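Local coordinates for protein 2-dehydropantoate 2-reductase (Porphyromonas gingivalis, PDB 2QYT) that probably catalyses the NADPH-dependent reduction of ketopantoate to pantoate, a step in the biosynthesis of pantothenate, at residues 7-12 / 178-183; 28-31 / 37-40; 204-209 / 235-240; 241-246 / 297-302. All coordinates share one frame; numbering follows the deposited sequence.

Contact 1: 7-12 / 178-183; sequences QPIKIA and AELLTA
Leu180 pushes its isobutyl end from helix 172-183 against two isoleucines on one face of strand 9-14. Its two methyls divide the work. CD1 meets Ile9 tip to tip, 3.8 Å from Ile9 CD1 and also within touch of Ile9 CG2, while CD2 of Leu180 lies 3.7 Å from Ile11 CD1 as those two side chains slide past each other in opposite directions. With CG of Leu180 anti to the backbone N (chi1 -173°), the leucine reaches out across a gap in which the closest CA atoms, those of Ile9 and Leu180, are still 9.4 Å apart. The tight part is therefore a knot of methyl groups, joined by Leu27 of helix 18-33, which touches both Ile11 and Leu180. The far side of the helix is different: Glu179 and Thr182 are exposed. On the strand, Lys10 between the two isoleucines turns to the opposite face. Next along the helix, Leu181 packs on Phe161 and Phe163 of the mixed sheet. Helix 172-183 thus lies between that sheet and the parallel one, covering part of the hydrophobic face of a Rossmann-type NADP-binding domain.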
loop_
_atom_site.group_PDB
_atom_site.type_symbol
_atom_site.label_atom_id
_atom_site.label_comp_id
_atom_site.label_asym_id
_atom_site.label_seq_id
_atom_site.Cartn_x
_atom_site.Cartn_y
_atom_site.Cartn_z
ATOM N N GLN A 7 0.324 -29.128 -2.192
ATOM C CA GLN A 7 -0.894 -28.424 -1.634
ATOM C C GLN A 7 -0.969 -27.000 -2.160
ATOM O O GLN A 7 0.075 -26.357 -2.295
ATOM C CB GLN A 7 -0.852 -28.397 -0.102
ATOM C CG GLN A 7 -1.642 -29.491 0.565
ATOM C CD GLN A 7 -3.108 -29.112 0.816
ATOM O OE1 GLN A 7 -3.997 -29.981 0.777
ATOM N NE2 GLN A 7 -3.365 -27.833 1.108
ATOM N N PRO A 8 -2.198 -26.493 -2.443
ATOM C CA PRO A 8 -2.291 -25.177 -3.052
ATOM C C PRO A 8 -1.886 -24.050 -2.090
ATOM O O PRO A 8 -2.165 -24.107 -0.884
ATOM C CB PRO A 8 -3.764 -25.056 -3.464
ATOM C CG PRO A 8 -4.499 -26.043 -2.562
ATOM C CD PRO A 8 -3.524 -27.106 -2.195
ATOM N N ILE A 9 -1.207 -23.048 -2.631
ATOM C CA ILE A 9 -0.967 -21.821 -1.885
ATOM C C ILE A 9 -2.247 -20.987 -1.965
ATOM O O ILE A 9 -2.925 -20.988 -2.971
ATOM C CB ILE A 9 0.255 -21.058 -2.440
ATOM C CG1 ILE A 9 1.497 -21.937 -2.303
ATOM C CG2 ILE A 9 0.470 -19.770 -1.688
ATOM C CD1 ILE A 9 2.608 -21.529 -3.289
ATOM N N LYS A 10 -2.588 -20.309 -0.880
ATOM C CA LYS A 10 -3.873 -19.640 -0.731
ATOM C C LYS A 10 -3.563 -18.184 -0.401
ATOM O O LYS A 10 -2.885 -17.909 0.617
ATOM C CB LYS A 10 -4.645 -20.302 0.420
ATOM C CG LYS A 10 -5.018 -21.776 0.147
ATOM C CD LYS A 10 -5.700 -22.357 1.387
ATOM C CE LYS A 10 -5.823 -23.876 1.321
ATOM N NZ LYS A 10 -6.807 -24.420 2.368
ATOM N N ILE A 11 -4.030 -17.262 -1.263
ATOM C CA ILE A 11 -3.901 -15.836 -1.053
ATOM C C ILE A 11 -5.273 -15.178 -0.990
ATOM O O ILE A 11 -6.122 -15.437 -1.844
ATOM C CB ILE A 11 -3.122 -15.161 -2.258
ATOM C CG1 ILE A 11 -1.762 -15.815 -2.456
ATOM C CG2 ILE A 11 -2.927 -13.649 -2.041
ATOM C CD1 ILE A 11 -0.741 -14.869 -3.109
ATOM N N ALA A 12 -5.494 -14.307 -0.012
ATOM C CA ALA A 12 -6.703 -13.502 0.030
ATOM C C ALA A 12 -6.399 -12.017 -0.186
ATOM O O ALA A 12 -5.358 -11.509 0.259
ATOM C CB ALA A 12 -7.383 -13.699 1.318
ATOM N N ALA A 178 7.667 -13.936 -3.243
ATOM C CA ALA A 178 8.321 -13.139 -4.287
ATOM C C ALA A 178 8.259 -13.867 -5.636
ATOM O O ALA A 178 7.838 -13.294 -6.605
ATOM C CB ALA A 178 9.749 -12.834 -3.891
ATOM N N GLU A 179 8.660 -15.137 -5.671
ATOM C CA GLU A 179 8.526 -15.999 -6.857
ATOM C C GLU A 179 7.116 -16.092 -7.378
ATOM O O GLU A 179 6.862 -16.094 -8.582
ATOM C CB GLU A 179 8.980 -17.422 -6.498
ATOM C CG GLU A 179 10.463 -17.565 -6.245
ATOM C CD GLU A 179 10.918 -19.023 -6.335
ATOM O OE1 GLU A 179 11.932 -19.295 -7.000
ATOM O OE2 GLU A 179 10.247 -19.913 -5.757
ATOM N N LEU A 180 6.187 -16.195 -6.450
ATOM C CA LEU A 180 4.803 -16.306 -6.791
ATOM C C LEU A 180 4.211 -14.989 -7.383
ATOM O O LEU A 180 3.446 -14.999 -8.352
ATOM C CB LEU A 180 4.067 -16.732 -5.537
ATOM C CG LEU A 180 2.605 -17.073 -5.632
ATOM C CD1 LEU A 180 2.288 -17.967 -4.454
ATOM C CD2 LEU A 180 1.896 -15.730 -5.529
ATOM N N LEU A 181 4.565 -13.858 -6.782
ATOM C CA LEU A 181 4.185 -12.556 -7.332
ATOM C C LEU A 181 4.784 -12.314 -8.734
ATOM O O LEU A 181 4.118 -11.808 -9.633
ATOM C CB LEU A 181 4.634 -11.444 -6.374
ATOM C CG LEU A 181 3.915 -11.312 -5.029
ATOM C CD1 LEU A 181 4.671 -10.364 -4.106
ATOM C CD2 LEU A 181 2.415 -10.941 -5.170
ATOM N N THR A 182 6.033 -12.685 -8.931
ATOM C CA THR A 182 6.649 -12.381 -10.222
ATOM C C THR A 182 6.178 -13.385 -11.328
ATOM O O THR A 182 6.081 -13.019 -12.505
ATOM C CB THR A 182 8.198 -12.245 -10.123
ATOM O OG1 THR A 182 8.809 -13.472 -10.455
ATOM C CG2 THR A 182 8.662 -11.893 -8.734
ATOM N N ALA A 183 5.903 -14.633 -10.940
ATOM C CA ALA A 183 5.197 -15.589 -11.825
ATOM C C ALA A 183 3.802 -15.106 -12.288
ATOM O O ALA A 183 3.307 -15.494 -13.329
ATOM C CB ALA A 183 5.124 -16.971 -11.170
#

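Contact 2: 28-31 / 37-40; sequences ALRA and LLEV
The flat peptide group that starts at the Leu38 carbonyl has the methyl of Ala31 above its plane at the oxygen end, Ala31 CB standing 3.3 Å from Leu38 O. The same methyl rests on side chains too, 3.9 Å from Leu38 CG and 3.8 Å from Val40 CG2, so a single small group fills the angle between the two inward-pointing residues of the strand. The guanidinium of Arg30 takes no part; its chain bends at chi2 (76°) and offers only CG, which lies 3.8 Å from Leu38 CD2 as the two side chains cross at about a right angle. One turn back along the helix, Val40 sets CG1 and CG2 against the backbone of Ala28, with CG1 3.9 Å from Ala28 N. This is the return leg of a beta-alpha-beta crossover: strand 9-14, helix 18-33, then strand 38-43 beside the first in the parallel sheet, the opening unit of a Rossmann fold. With the small Ala28 and Ala31 at the interface, the backbones come close: the CA atoms of Ala31 and Leu38 are 4.9 Å apart. At the Ala31 end, beside the start of the strand, a water accepts from Leu38 N at 2.7 Å and appears to donate to Ala31 O, though it has other acceptors in reach. Beyond the interface, Leu180 of helix 172-183 packs against Leu38.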
loop_
_atom_site.group_PDB
_atom_site.type_symbol
_atom_site.label_atom_id
_atom_site.label_comp_id
_atom_site.label_asym_id
_atom_site.label_seq_id
_atom_site.Cartn_x
_atom_site.Cartn_y
_atom_site.Cartn_z
ATOM N N ALA A 28 -5.325 -13.863 -9.633
ATOM C CA ALA A 28 -6.391 -14.769 -10.134
ATOM C C ALA A 28 -6.157 -15.285 -11.549
ATOM O O ALA A 28 -6.530 -16.399 -11.871
ATOM C CB ALA A 28 -7.743 -14.058 -10.069
ATOM N N LEU A 29 -5.560 -14.466 -12.418
ATOM C CA LEU A 29 -5.218 -14.922 -13.780
ATOM C C LEU A 29 -4.254 -16.076 -13.755
ATOM O O LEU A 29 -4.395 -17.025 -14.504
ATOM C CB LEU A 29 -4.596 -13.791 -14.615
ATOM C CG LEU A 29 -5.519 -12.649 -15.056
ATOM C CD1 LEU A 29 -4.741 -11.690 -15.912
ATOM C CD2 LEU A 29 -6.682 -13.224 -15.827
ATOM N N ARG A 30 -3.234 -15.944 -12.932
ATOM C CA ARG A 30 -2.243 -16.968 -12.745
ATOM C C ARG A 30 -2.831 -18.219 -12.102
ATOM O O ARG A 30 -2.494 -19.355 -12.463
ATOM C CB ARG A 30 -1.121 -16.365 -11.882
ATOM C CG ARG A 30 -0.109 -17.374 -11.363
ATOM C CD ARG A 30 0.807 -17.764 -12.476
ATOM N NE ARG A 30 1.825 -18.703 -12.029
ATOM C CZ ARG A 30 2.625 -19.373 -12.844
ATOM N NH1 ARG A 30 2.556 -19.209 -14.169
ATOM N NH2 ARG A 30 3.512 -20.188 -12.325
ATOM N N ALA A 31 -3.741 -18.038 -11.152
ATOM C CA ALA A 31 -4.372 -19.195 -10.497
ATOM C C ALA A 31 -5.245 -19.990 -11.485
ATOM O O ALA A 31 -5.437 -21.181 -11.339
ATOM C CB ALA A 31 -5.165 -18.743 -9.278
ATOM N N LEU A 37 -2.623 -24.960 -8.185
ATOM C CA LEU A 37 -1.431 -24.665 -7.415
ATOM C C LEU A 37 -1.675 -23.397 -6.604
ATOM O O LEU A 37 -0.991 -23.116 -5.631
ATOM C CB LEU A 37 -0.241 -24.459 -8.342
ATOM C CG LEU A 37 0.142 -25.639 -9.244
ATOM C CD1 LEU A 37 1.197 -25.158 -10.267
ATOM C CD2 LEU A 37 0.634 -26.839 -8.442
ATOM N N LEU A 38 -2.681 -22.643 -6.999
ATOM C CA LEU A 38 -2.920 -21.372 -6.367
ATOM C C LEU A 38 -4.410 -21.135 -6.247
ATOM O O LEU A 38 -5.126 -21.282 -7.223
ATOM C CB LEU A 38 -2.223 -20.279 -7.194
ATOM C CG LEU A 38 -2.193 -18.830 -6.755
ATOM C CD1 LEU A 38 -1.403 -18.729 -5.451
ATOM C CD2 LEU A 38 -1.543 -17.939 -7.838
ATOM N N GLU A 39 -4.861 -20.757 -5.048
ATOM C CA GLU A 39 -6.248 -20.341 -4.811
ATOM C C GLU A 39 -6.234 -18.856 -4.445
ATOM O O GLU A 39 -5.518 -18.458 -3.548
ATOM C CB GLU A 39 -6.905 -21.170 -3.685
ATOM C CG GLU A 39 -7.037 -22.635 -4.012
ATOM C CD GLU A 39 -7.657 -23.453 -2.877
ATOM O OE1 GLU A 39 -8.092 -22.867 -1.838
ATOM O OE2 GLU A 39 -7.688 -24.704 -3.020
ATOM N N VAL A 40 -7.034 -18.043 -5.134
ATOM C CA VAL A 40 -7.094 -16.617 -4.897
ATOM C C VAL A 40 -8.523 -16.205 -4.510
ATOM O O VAL A 40 -9.473 -16.408 -5.266
ATOM C CB VAL A 40 -6.565 -15.807 -6.167
ATOM C CG1 VAL A 40 -6.612 -14.293 -5.963
ATOM C CG2 VAL A 40 -5.149 -16.171 -6.440
HETATM O O HOH W 1 -3.525 -22.836 -9.584
#

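Contact 3: 204-209 / 235-240; sequences MISVTA and EEVAEL
Val207 and Val237 meet through one methyl each, Val207 CG1 to Val237 CG1 at 3.9 Å, with the two side chains crossing at about a right angle. Val237 has that CG1 between its own backbone N and carbonyl carbon (chi1 81°), which turns its other methyl, CG2, toward Ser206, where the hydroxyl OG lies 4.4 Å away. The CA atoms of the two valines are 7.7 Å apart, so helices 194-215 and 227-244 approach closely here through small side chains. The next shell comes from helices 252-262 and 302-309 and the loop at Leu286. Tyr304 of helix 302-309 packs on both valines, and Gln260 of helix 252-262 lies against Val207. The Ser206 hydroxyl is hydrogen-bonded to the carbonyl O of Leu286 and to the Tyr304 hydroxyl, which ties the tyrosine to helix 194-215. One residue before Val237, the carboxylate of Glu236 takes the backbone amides of Met303 and Tyr304, one on each oxygen, gripping the start of helix 302-309. These contacts belong to the all-helical C-terminal domain of the ketopantoate reductase family. Chemically, the touching surfaces are apolar, held by van der Waals packing and burial from water, and the buried polar groups beside them find their partners in third elements; amides at a helix start would probably favour the charged form of Glu236.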
loop_
_atom_site.group_PDB
_atom_site.type_symbol
_atom_site.label_atom_id
_atom_site.label_comp_id
_atom_site.label_asym_id
_atom_site.label_seq_id
_atom_site.Cartn_x
_atom_site.Cartn_y
_atom_site.Cartn_z
HETATM N N MSE A 204 7.446 11.325 0.258
HETATM C CA MSE A 204 7.014 11.872 -1.026
HETATM C C MSE A 204 5.536 12.268 -1.045
HETATM O O MSE A 204 5.160 13.356 -1.467
HETATM C CB MSE A 204 7.236 10.828 -2.114
HETATM C CG MSE A 204 8.683 10.564 -2.445
HETATM SE SE MSE A 204 9.509 12.086 -3.316
HETATM C CE MSE A 204 8.304 12.233 -4.861
ATOM N N ILE A 205 4.687 11.347 -0.605
ATOM C CA ILE A 205 3.249 11.581 -0.637
ATOM C C ILE A 205 2.806 12.489 0.510
ATOM O O ILE A 205 1.867 13.256 0.367
ATOM C CB ILE A 205 2.449 10.272 -0.684
ATOM C CG1 ILE A 205 0.950 10.565 -0.617
ATOM C CG2 ILE A 205 2.847 9.375 0.448
ATOM C CD1 ILE A 205 0.054 9.357 -0.696
ATOM N N SER A 206 3.498 12.418 1.641
ATOM C CA SER A 206 3.279 13.383 2.713
ATOM C C SER A 206 3.556 14.796 2.162
ATOM O O SER A 206 2.647 15.618 2.060
ATOM C CB SER A 206 4.162 13.037 3.921
ATOM O OG SER A 206 3.993 13.942 4.993
ATOM N N VAL A 207 4.785 15.065 1.736
ATOM C CA VAL A 207 5.114 16.433 1.268
ATOM C C VAL A 207 4.159 16.875 0.157
ATOM O O VAL A 207 3.561 17.942 0.258
ATOM C CB VAL A 207 6.599 16.639 0.861
ATOM C CG1 VAL A 207 7.552 16.272 2.015
ATOM C CG2 VAL A 207 6.933 15.869 -0.391
ATOM N N THR A 208 3.984 16.024 -0.856
ATOM C CA THR A 208 3.156 16.325 -2.034
ATOM C C THR A 208 1.695 16.576 -1.668
ATOM O O THR A 208 1.110 17.575 -2.098
ATOM C CB THR A 208 3.237 15.208 -3.103
ATOM O OG1 THR A 208 4.599 15.020 -3.502
ATOM C CG2 THR A 208 2.387 15.555 -4.319
ATOM N N ALA A 209 1.121 15.680 -0.868
ATOM C CA ALA A 209 -0.256 15.847 -0.402
ATOM C C ALA A 209 -0.406 17.133 0.406
ATOM O O ALA A 209 -1.246 17.968 0.080
ATOM C CB ALA A 209 -0.739 14.630 0.391
ATOM N N GLU A 235 12.940 18.778 4.133
ATOM C CA GLU A 235 13.932 18.778 5.216
ATOM C C GLU A 235 13.303 18.379 6.545
ATOM O O GLU A 235 13.937 17.689 7.353
ATOM C CB GLU A 235 14.597 20.150 5.362
ATOM C CG GLU A 235 15.625 20.500 4.281
ATOM C CD GLU A 235 16.318 21.842 4.538
ATOM O OE1 GLU A 235 17.367 22.096 3.886
ATOM O OE2 GLU A 235 15.827 22.651 5.378
ATOM N N GLU A 236 12.060 18.813 6.753
ATOM C CA GLU A 236 11.326 18.543 7.979
ATOM C C GLU A 236 10.978 17.048 8.152
ATOM O O GLU A 236 11.337 16.443 9.175
ATOM C CB GLU A 236 10.074 19.421 8.054
ATOM C CG GLU A 236 10.333 20.774 8.683
ATOM C CD GLU A 236 9.118 21.679 8.691
ATOM O OE1 GLU A 236 7.992 21.175 8.467
ATOM O OE2 GLU A 236 9.298 22.904 8.923
ATOM N N VAL A 237 10.291 16.481 7.155
ATOM C CA VAL A 237 9.961 15.060 7.118
ATOM C C VAL A 237 11.237 14.216 7.205
ATOM O O VAL A 237 11.252 13.180 7.878
ATOM C CB VAL A 237 9.045 14.676 5.867
ATOM C CG1 VAL A 237 9.842 14.504 4.568
ATOM C CG2 VAL A 237 8.182 13.409 6.168
ATOM N N ALA A 238 12.306 14.675 6.553
ATOM C CA ALA A 238 13.588 13.965 6.562
ATOM C C ALA A 238 14.233 14.008 7.935
ATOM O O ALA A 238 14.728 12.976 8.410
ATOM C CB ALA A 238 14.532 14.503 5.511
ATOM N N GLU A 239 14.198 15.186 8.571
ATOM C CA GLU A 239 14.645 15.366 9.956
ATOM C C GLU A 239 13.850 14.482 10.922
ATOM O O GLU A 239 14.438 13.873 11.819
ATOM C CB GLU A 239 14.533 16.839 10.379
ATOM C CG GLU A 239 15.263 17.203 11.676
ATOM C CD GLU A 239 15.113 18.675 12.060
ATOM O OE1 GLU A 239 14.395 19.434 11.356
ATOM O OE2 GLU A 239 15.719 19.071 13.083
ATOM N N LEU A 240 12.525 14.431 10.736
ATOM C CA LEU A 240 11.641 13.590 11.560
ATOM C C LEU A 240 12.113 12.141 11.539
ATOM O O LEU A 240 12.348 11.533 12.589
ATOM C CB LEU A 240 10.176 13.657 11.089
ATOM C CG LEU A 240 9.146 12.749 11.808
ATOM C CD1 LEU A 240 7.770 13.342 11.745
ATOM C CD2 LEU A 240 9.084 11.323 11.288
#

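Contact 4: 241-246 / 297-302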
loop_
_atom_site.group_PDB
_atom_site.type_symbol
_atom_site.label_atom_id
_atom_site.label_comp_id
_atom_site.label_asym_id
_atom_site.label_seq_id
_atom_site.Cartn_x
_atom_site.Cartn_y
_atom_site.Cartn_z
ATOM N N PHE A 241 12.247 11.607 10.330
ATOM C CA PHE A 241 12.626 10.224 10.140
ATOM C C PHE A 241 14.051 9.963 10.599
ATOM O O PHE A 241 14.322 8.945 11.252
ATOM C CB PHE A 241 12.355 9.779 8.698
ATOM C CG PHE A 241 10.906 9.452 8.448
ATOM C CD1 PHE A 241 9.986 10.453 8.161
ATOM C CD2 PHE A 241 10.451 8.147 8.549
ATOM C CE1 PHE A 241 8.637 10.161 7.967
ATOM C CE2 PHE A 241 9.102 7.845 8.351
ATOM C CZ PHE A 241 8.199 8.861 8.057
ATOM N N ARG A 242 14.942 10.910 10.303
ATOM C CA ARG A 242 16.330 10.863 10.773
ATOM C C ARG A 242 16.414 10.772 12.297
ATOM O O ARG A 242 17.398 10.268 12.837
ATOM C CB ARG A 242 17.126 12.063 10.249
ATOM C CG ARG A 242 18.576 11.735 9.945
ATOM C CD ARG A 242 19.314 12.901 9.328
ATOM N NE ARG A 242 18.875 13.199 7.963
ATOM C CZ ARG A 242 18.413 14.383 7.562
ATOM N NH1 ARG A 242 18.322 15.398 8.419
ATOM N NH2 ARG A 242 18.047 14.554 6.295
ATOM N N ALA A 243 15.366 11.239 12.974
ATOM C CA ALA A 243 15.278 11.158 14.428
ATOM C C ALA A 243 14.778 9.807 14.951
ATOM O O ALA A 243 15.388 9.238 15.860
ATOM C CB ALA A 243 14.422 12.293 14.972
ATOM N N LYS A 244 13.684 9.291 14.386
ATOM C CA LYS A 244 13.037 8.090 14.951
ATOM C C LYS A 244 13.585 6.748 14.489
ATOM O O LYS A 244 13.725 5.838 15.310
ATOM C CB LYS A 244 11.503 8.134 14.827
ATOM C CG LYS A 244 10.928 8.114 13.412
ATOM C CD LYS A 244 9.422 7.884 13.437
ATOM C CE LYS A 244 9.062 6.542 14.087
ATOM N NZ LYS A 244 7.592 6.311 14.117
ATOM N N TYR A 245 13.891 6.618 13.196
ATOM C CA TYR A 245 14.542 5.405 12.689
ATOM C C TYR A 245 16.065 5.589 12.642
ATOM O O TYR A 245 16.749 5.009 11.787
ATOM C CB TYR A 245 14.022 4.993 11.297
ATOM C CG TYR A 245 12.518 4.814 11.203
ATOM C CD1 TYR A 245 11.912 3.547 11.420
ATOM C CD2 TYR A 245 11.698 5.896 10.852
ATOM C CE1 TYR A 245 10.513 3.382 11.312
ATOM C CE2 TYR A 245 10.312 5.745 10.742
ATOM C CZ TYR A 245 9.719 4.494 10.968
ATOM O OH TYR A 245 8.342 4.385 10.847
ATOM N N GLY A 246 16.572 6.426 13.547
ATOM C CA GLY A 246 18.001 6.502 13.888
ATOM C C GLY A 246 19.012 6.851 12.805
ATOM O O GLY A 246 20.032 7.490 13.090
ATOM N N LEU A 297 9.469 13.092 19.309
ATOM C CA LEU A 297 10.921 13.027 19.120
ATOM C C LEU A 297 11.569 14.390 19.381
ATOM O O LEU A 297 12.728 14.616 19.021
ATOM C CB LEU A 297 11.245 12.581 17.693
ATOM C CG LEU A 297 11.292 11.125 17.217
ATOM C CD1 LEU A 297 10.281 10.190 17.878
ATOM C CD2 LEU A 297 11.058 11.181 15.742
ATOM N N ARG A 298 10.805 15.272 20.031
ATOM C CA ARG A 298 11.154 16.685 20.297
ATOM C C ARG A 298 11.839 17.453 19.151
ATOM O O ARG A 298 12.888 18.076 19.344
ATOM C CB ARG A 298 11.783 16.937 21.696
ATOM C CG ARG A 298 12.390 15.742 22.423
ATOM C CD ARG A 298 11.330 14.731 22.855
ATOM N NE ARG A 298 10.786 14.954 24.195
ATOM C CZ ARG A 298 9.969 14.100 24.818
ATOM N NH1 ARG A 298 9.589 12.966 24.222
ATOM N NH2 ARG A 298 9.523 14.381 26.036
ATOM N N VAL A 299 11.211 17.403 17.972
ATOM C CA VAL A 299 11.701 18.075 16.761
ATOM C C VAL A 299 10.740 19.186 16.294
ATOM O O VAL A 299 9.548 18.946 16.042
ATOM C CB VAL A 299 11.923 17.073 15.577
ATOM C CG1 VAL A 299 12.663 17.748 14.448
ATOM C CG2 VAL A 299 12.701 15.840 16.022
ATOM N N ASP A 300 11.260 20.404 16.175
ATOM C CA ASP A 300 10.446 21.501 15.653
ATOM C C ASP A 300 10.289 21.390 14.137
ATOM O O ASP A 300 11.274 21.277 13.403
ATOM C CB ASP A 300 11.022 22.867 16.051
ATOM C CG ASP A 300 9.969 23.978 16.031
ATOM O OD1 ASP A 300 10.345 25.178 16.235
ATOM O OD2 ASP A 300 8.764 23.659 15.820
ATOM N N LEU A 301 9.039 21.387 13.681
ATOM C CA LEU A 301 8.731 21.369 12.252
ATOM C C LEU A 301 7.724 22.465 11.970
ATOM O O LEU A 301 6.525 22.186 11.885
ATOM C CB LEU A 301 8.155 20.023 11.792
ATOM C CG LEU A 301 8.762 18.682 12.205
ATOM C CD1 LEU A 301 7.927 17.568 11.594
ATOM C CD2 LEU A 301 10.215 18.534 11.786
ATOM N N PRO A 302 8.208 23.721 11.838
ATOM C CA PRO A 302 7.326 24.875 11.652
ATOM C C PRO A 302 6.455 24.849 10.389
ATOM O O PRO A 302 5.279 25.186 10.470
ATOM C CB PRO A 302 8.293 26.071 11.642
ATOM C CG PRO A 302 9.628 25.501 11.332
ATOM C CD PRO A 302 9.629 24.117 11.898
#
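Leu297 folds its side chain over Ala243 and Lys244, where the loop between helices 288-296 and 302-309 passes the C-terminal end of helix 227-244. This is surface packing in the helical C-terminal domain, with a loop laid across the last turn of a helix. Along the leucine the contacts tighten toward the tip. Its CB is 4.2 Å from Ala243 CB, at the limit of touching. Leu297 CG sits between two residues, 3.8 Å from Lys244 CB and 4.0 Å from Ala243 CB. At the fork, CD1 keeps an ordinary contact with Lys244 CB at 3.9 Å, whereas CD2 turns in against the helix. That CD2 methyl reaches Ala243 CB at 3.6 Å and Lys244 CB at only 3.2 Å, shorter than a normal carbon-carbon contact. The chi2 of 34° lies well off a staggered value, so the fit here looks strained or the methyl imperfectly placed. Lys244 contributes its inner carbons and crosses the leucine at a slant. CG of the lysine lies between its backbone N and carbonyl carbon (chi1 65°), and the rest of the chain leads away to a hydrogen bond between NZ and the hydroxyl of Tyr289, with a weak, long ion pair to Glu293. The loop then straightens toward Leu301, the N-cap residue of helix 302-309. On the way Val299 adds one more touch to the helix, its CG2 methyl lying 4.1 Å from Ala243 CB.

Contacts 1 and 2 share the Rossmann-type domain and touch directly: strands 9-14 and 38-43 are sheet neighbours, linked by backbone bonds from Ile9 and Ile11 to Glu39. Contact 2 is nested within the chain loop that contact 1 closes. Contacts 3 and 4 lie on the opposite side of the chain's centre, with centres 11 Å apart, and both use helix 227-244. Contact 3 is buried, as is contact 2; contact 1 is partly buried and contact 4 lies at the surface. Apolar packing serves all four, but a water probably joins backbones in contact 2, side-chain hydrogen bonds flank contact 3, and the inner carbons of a lysine lie against a leucine in contact 4.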